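Local coordinates for response regulator (Xanthomonas campestris pv. campestris, PDB 3QYY), which probably acts as a diguanylate cyclase through its GGDEF domain, the crystallised fragment, which binds magnesium and cyclic di-GMP at the active site, at residues V47-N52 and G90-L95. Numbering follows the deposited sequence.
Sequences VLDMDN and GGDEFL. With MG (magnesium ion), chain I; C2E (9,9'-[(2R,3R,3aS,5S,7aR,9R,10R,10aS,12S,14aR)-3,5,10,12-tetrahydroxy-5,12-dioxidooctahydro-2H,7H-difuro[3,2-d:3',2'-j][1,3,7,9,2,8]tetraoxadiphosphacyclododecine-2,9-diyl]bis(2-amino-1,9-dihydro-6H-purin-6-one)), chain C.
D49 and D92 meet across the active site of the GGDEF domain, each giving one carboxylate oxygen to the same magnesium ion. Strands 44-50 and 93-98 run antiparallel; D92 sits in the type II' turn G90-E93, and G90-F94 is the signature GGDEF sequence. The tight part is the sheet itself. L48 N donates almost straight to F94 O at 2.7 Å, F94 N returns a bond to L48 O, and M50 N reaches D92 O at a longer 3.3 Å. On the face that carries D49 and E93, V47 CG2 lies 3.6 Å from L95 CD2. L48 and F94 lie on the other face, where F94 packs on helix 62-77, as does M50.

Towards the ligands the packing gives way to metal and water. D49 and D92 turn their carboxylate planes 79° apart, their OD2 atoms 2.9 Å from each other as neighbouring ligands of the ion; K156 pairs with D49 OD1. E93, its chain extended and chi1 of -166° putting CG opposite the backbone N, runs beside a cyclic di-GMP ribose. There E93 OE1 accepts a hydrogen bond, at 2.7 Å, from a magnesium-bound water that also bonds to the ribose O2'.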
loop_
_atom_site.group_PDB
_atom_site.type_symbol
_atom_site.label_atom_id
_atom_site.label_comp_id
_atom_site.label_asym_id
_atom_site.label_seq_id
_atom_site.Cartn_x
_atom_site.Cartn_y
_atom_site.Cartn_z
ATOM N N VAL B 47 -2.008 11.070 8.957
ATOM C CA VAL B 47 -1.664 9.834 8.260
ATOM C C VAL B 47 -1.343 10.296 6.846
ATOM O O VAL B 47 -2.175 10.945 6.203
ATOM C CB VAL B 47 -2.840 8.829 8.223
ATOM C CG1 VAL B 47 -2.535 7.701 7.218
ATOM C CG2 VAL B 47 -3.056 8.235 9.608
ATOM N N LEU B 48 -0.139 9.980 6.373
ATOM C CA LEU B 48 0.291 10.389 5.040
ATOM C C LEU B 48 0.652 9.204 4.148
ATOM O O LEU B 48 1.221 8.218 4.608
ATOM C CB LEU B 48 1.518 11.301 5.140
ATOM C CG LEU B 48 1.567 12.351 6.255
ATOM C CD1 LEU B 48 2.836 13.173 6.098
ATOM C CD2 LEU B 48 0.356 13.247 6.196
ATOM N N ASP B 49 0.328 9.318 2.865
ATOM C CA ASP B 49 0.648 8.271 1.898
ATOM C C ASP B 49 1.124 8.962 0.626
ATOM O O ASP B 49 0.430 9.826 0.086
ATOM C CB ASP B 49 -0.588 7.416 1.593
ATOM C CG ASP B 49 -0.277 6.250 0.668
ATOM O OD1 ASP B 49 -1.106 5.959 -0.222
ATOM O OD2 ASP B 49 0.787 5.617 0.841
ATOM N N MET B 50 2.313 8.599 0.154
ATOM C CA MET B 50 2.852 9.205 -1.055
ATOM C C MET B 50 2.037 8.798 -2.281
ATOM O O MET B 50 1.463 7.706 -2.326
ATOM C CB MET B 50 4.320 8.812 -1.249
ATOM C CG MET B 50 5.256 9.393 -0.198
ATOM S SD MET B 50 6.981 9.281 -0.695
ATOM C CE MET B 50 7.082 10.653 -1.862
ATOM N N ASP B 51 2.001 9.688 -3.268
ATOM C CA ASP B 51 1.254 9.469 -4.509
ATOM C C ASP B 51 2.143 9.116 -5.703
ATOM O O ASP B 51 1.705 8.413 -6.615
ATOM C CB ASP B 51 0.489 10.741 -4.912
ATOM C CG ASP B 51 -0.594 11.134 -3.928
ATOM O OD1 ASP B 51 -1.053 12.297 -4.016
ATOM O OD2 ASP B 51 -0.998 10.299 -3.090
ATOM N N ASN B 52 3.384 9.595 -5.699
ATOM C CA ASN B 52 4.259 9.395 -6.860
ATOM C C ASN B 52 5.660 8.832 -6.654
ATOM O O ASN B 52 6.575 9.186 -7.399
ATOM C CB ASN B 52 4.391 10.733 -7.586
ATOM C CG ASN B 52 5.166 11.758 -6.770
ATOM O OD1 ASN B 52 5.150 11.729 -5.534
ATOM N ND2 ASN B 52 5.841 12.678 -7.456
ATOM N N GLY B 90 5.015 1.955 7.197
ATOM C CA GLY B 90 5.587 0.929 6.345
ATOM C C GLY B 90 5.506 1.392 4.901
ATOM O O GLY B 90 4.638 2.191 4.566
ATOM N N GLY B 91 6.403 0.910 4.046
ATOM C CA GLY B 91 6.375 1.320 2.648
ATOM C C GLY B 91 6.533 2.825 2.506
ATOM O O GLY B 91 7.485 3.398 3.034
ATOM N N ASP B 92 5.615 3.473 1.792
ATOM C CA ASP B 92 5.690 4.924 1.634
ATOM C C ASP B 92 4.605 5.628 2.454
ATOM O O ASP B 92 4.176 6.735 2.123
ATOM C CB ASP B 92 5.577 5.309 0.154
ATOM C CG ASP B 92 4.236 4.941 -0.457
ATOM O OD1 ASP B 92 4.043 5.247 -1.650
ATOM O OD2 ASP B 92 3.380 4.355 0.240
ATOM N N GLU B 93 4.181 4.981 3.538
ATOM C CA GLU B 93 3.141 5.526 4.410
ATOM C C GLU B 93 3.746 5.976 5.740
ATOM O O GLU B 93 4.521 5.243 6.358
ATOM C CB GLU B 93 2.058 4.462 4.642
ATOM C CG GLU B 93 0.771 5.000 5.249
ATOM C CD GLU B 93 -0.428 4.128 4.906
ATOM O OE1 GLU B 93 -0.612 3.821 3.708
ATOM O OE2 GLU B 93 -1.186 3.756 5.826
ATOM N N PHE B 94 3.393 7.185 6.170
ATOM C CA PHE B 94 3.929 7.753 7.408
ATOM C C PHE B 94 2.852 8.344 8.315
ATOM O O PHE B 94 1.762 8.689 7.861
ATOM C CB PHE B 94 4.924 8.876 7.079
ATOM C CG PHE B 94 6.150 8.412 6.349
ATOM C CD1 PHE B 94 7.311 8.100 7.047
ATOM C CD2 PHE B 94 6.134 8.258 4.966
ATOM C CE1 PHE B 94 8.444 7.637 6.381
ATOM C CE2 PHE B 94 7.261 7.793 4.286
ATOM C CZ PHE B 94 8.419 7.482 4.999
ATOM N N LEU B 95 3.181 8.456 9.598
ATOM C CA LEU B 95 2.293 9.064 10.583
ATOM C C LEU B 95 3.085 10.188 11.240
ATOM O O LEU B 95 4.286 10.051 11.479
ATOM C CB LEU B 95 1.882 8.077 11.681
ATOM C CG LEU B 95 1.168 6.754 11.383
ATOM C CD1 LEU B 95 0.348 6.378 12.618
ATOM C CD2 LEU B 95 0.277 6.863 10.174
HETATM MG MG MG I . 1.404 3.901 -0.089
HETATM P P1 C2E C . -2.048 -1.543 7.199
HETATM O O2P C2E C . -1.396 -2.642 7.993
HETATM O O1P C2E C . -2.505 -0.349 7.987
HETATM O "O5'" C2E C . -1.078 -0.984 6.083
HETATM C "C5'" C2E C . -1.516 0.082 5.217
HETATM C "C4'" C2E C . -0.370 0.356 4.249
HETATM O "O4'" C2E C . 0.875 0.669 4.849
HETATM C "C3'" C2E C . -0.094 -0.842 3.344
HETATM O "O3'" C2E C . -1.002 -0.869 2.242
HETATM C "C2'" C2E C . 1.341 -0.616 2.989
HETATM O "O2'" C2E C . 1.390 0.192 1.801
HETATM C "C1'" C2E C . 1.989 0.106 4.160
HETATM N N9 C2E C . 2.683 -0.865 5.047
HETATM C C8 C2E C . 2.325 -1.211 6.302
HETATM N N7 C2E C . 3.182 -2.109 6.832
HETATM C C5 C2E C . 4.116 -2.347 5.919
HETATM C C6 C2E C . 5.335 -3.193 5.837
HETATM O O6 C2E C . 5.679 -3.908 6.810
HETATM N N1 C2E C . 6.068 -3.167 4.694
HETATM C C2 C2E C . 5.722 -2.397 3.627
HETATM N N2 C2E C . 6.494 -2.416 2.523
HETATM N N3 C2E C . 4.602 -1.591 3.636
HETATM C C4 C2E C . 3.785 -1.532 4.735
HETATM P P11 C2E C . -1.377 -2.357 1.757
HETATM O O21 C2E C . -0.137 -3.123 1.431
HETATM O O11 C2E C . -2.269 -2.150 0.583
HETATM O O5A C2E C . -2.177 -3.101 2.893
HETATM C C5A C2E C . -3.412 -2.533 3.333
HETATM C C4A C2E C . -3.995 -3.364 4.435
HETATM O O4A C2E C . -4.144 -4.772 4.104
HETATM C C3A C2E C . -3.180 -3.340 5.727
HETATM O O3A C2E C . -3.388 -2.135 6.491
HETATM C C2A C2E C . -3.684 -4.579 6.402
HETATM O O2A C2E C . -4.855 -4.245 7.165
HETATM C C1A C2E C . -3.998 -5.565 5.289
HETATM N N91 C2E C . -2.926 -6.582 5.187
HETATM C C81 C2E C . -1.785 -6.539 4.456
HETATM N N71 C2E C . -1.055 -7.667 4.629
HETATM C C51 C2E C . -1.731 -8.452 5.486
HETATM C C61 C2E C . -1.548 -9.790 6.114
HETATM O O61 C2E C . -0.547 -10.490 5.879
HETATM N N11 C2E C . -2.509 -10.245 6.965
HETATM C C21 C2E C . -3.632 -9.518 7.259
HETATM N N21 C2E C . -4.550 -10.030 8.116
HETATM N N31 C2E C . -3.856 -8.287 6.713
HETATM C C41 C2E C . -2.955 -7.723 5.840
HETATM O O HOH W 1 -0.683 3.355 -0.685
HETATM O O HOH W 2 1.538 4.930 -2.032
HETATM O O HOH W 3 1.041 3.031 1.716
#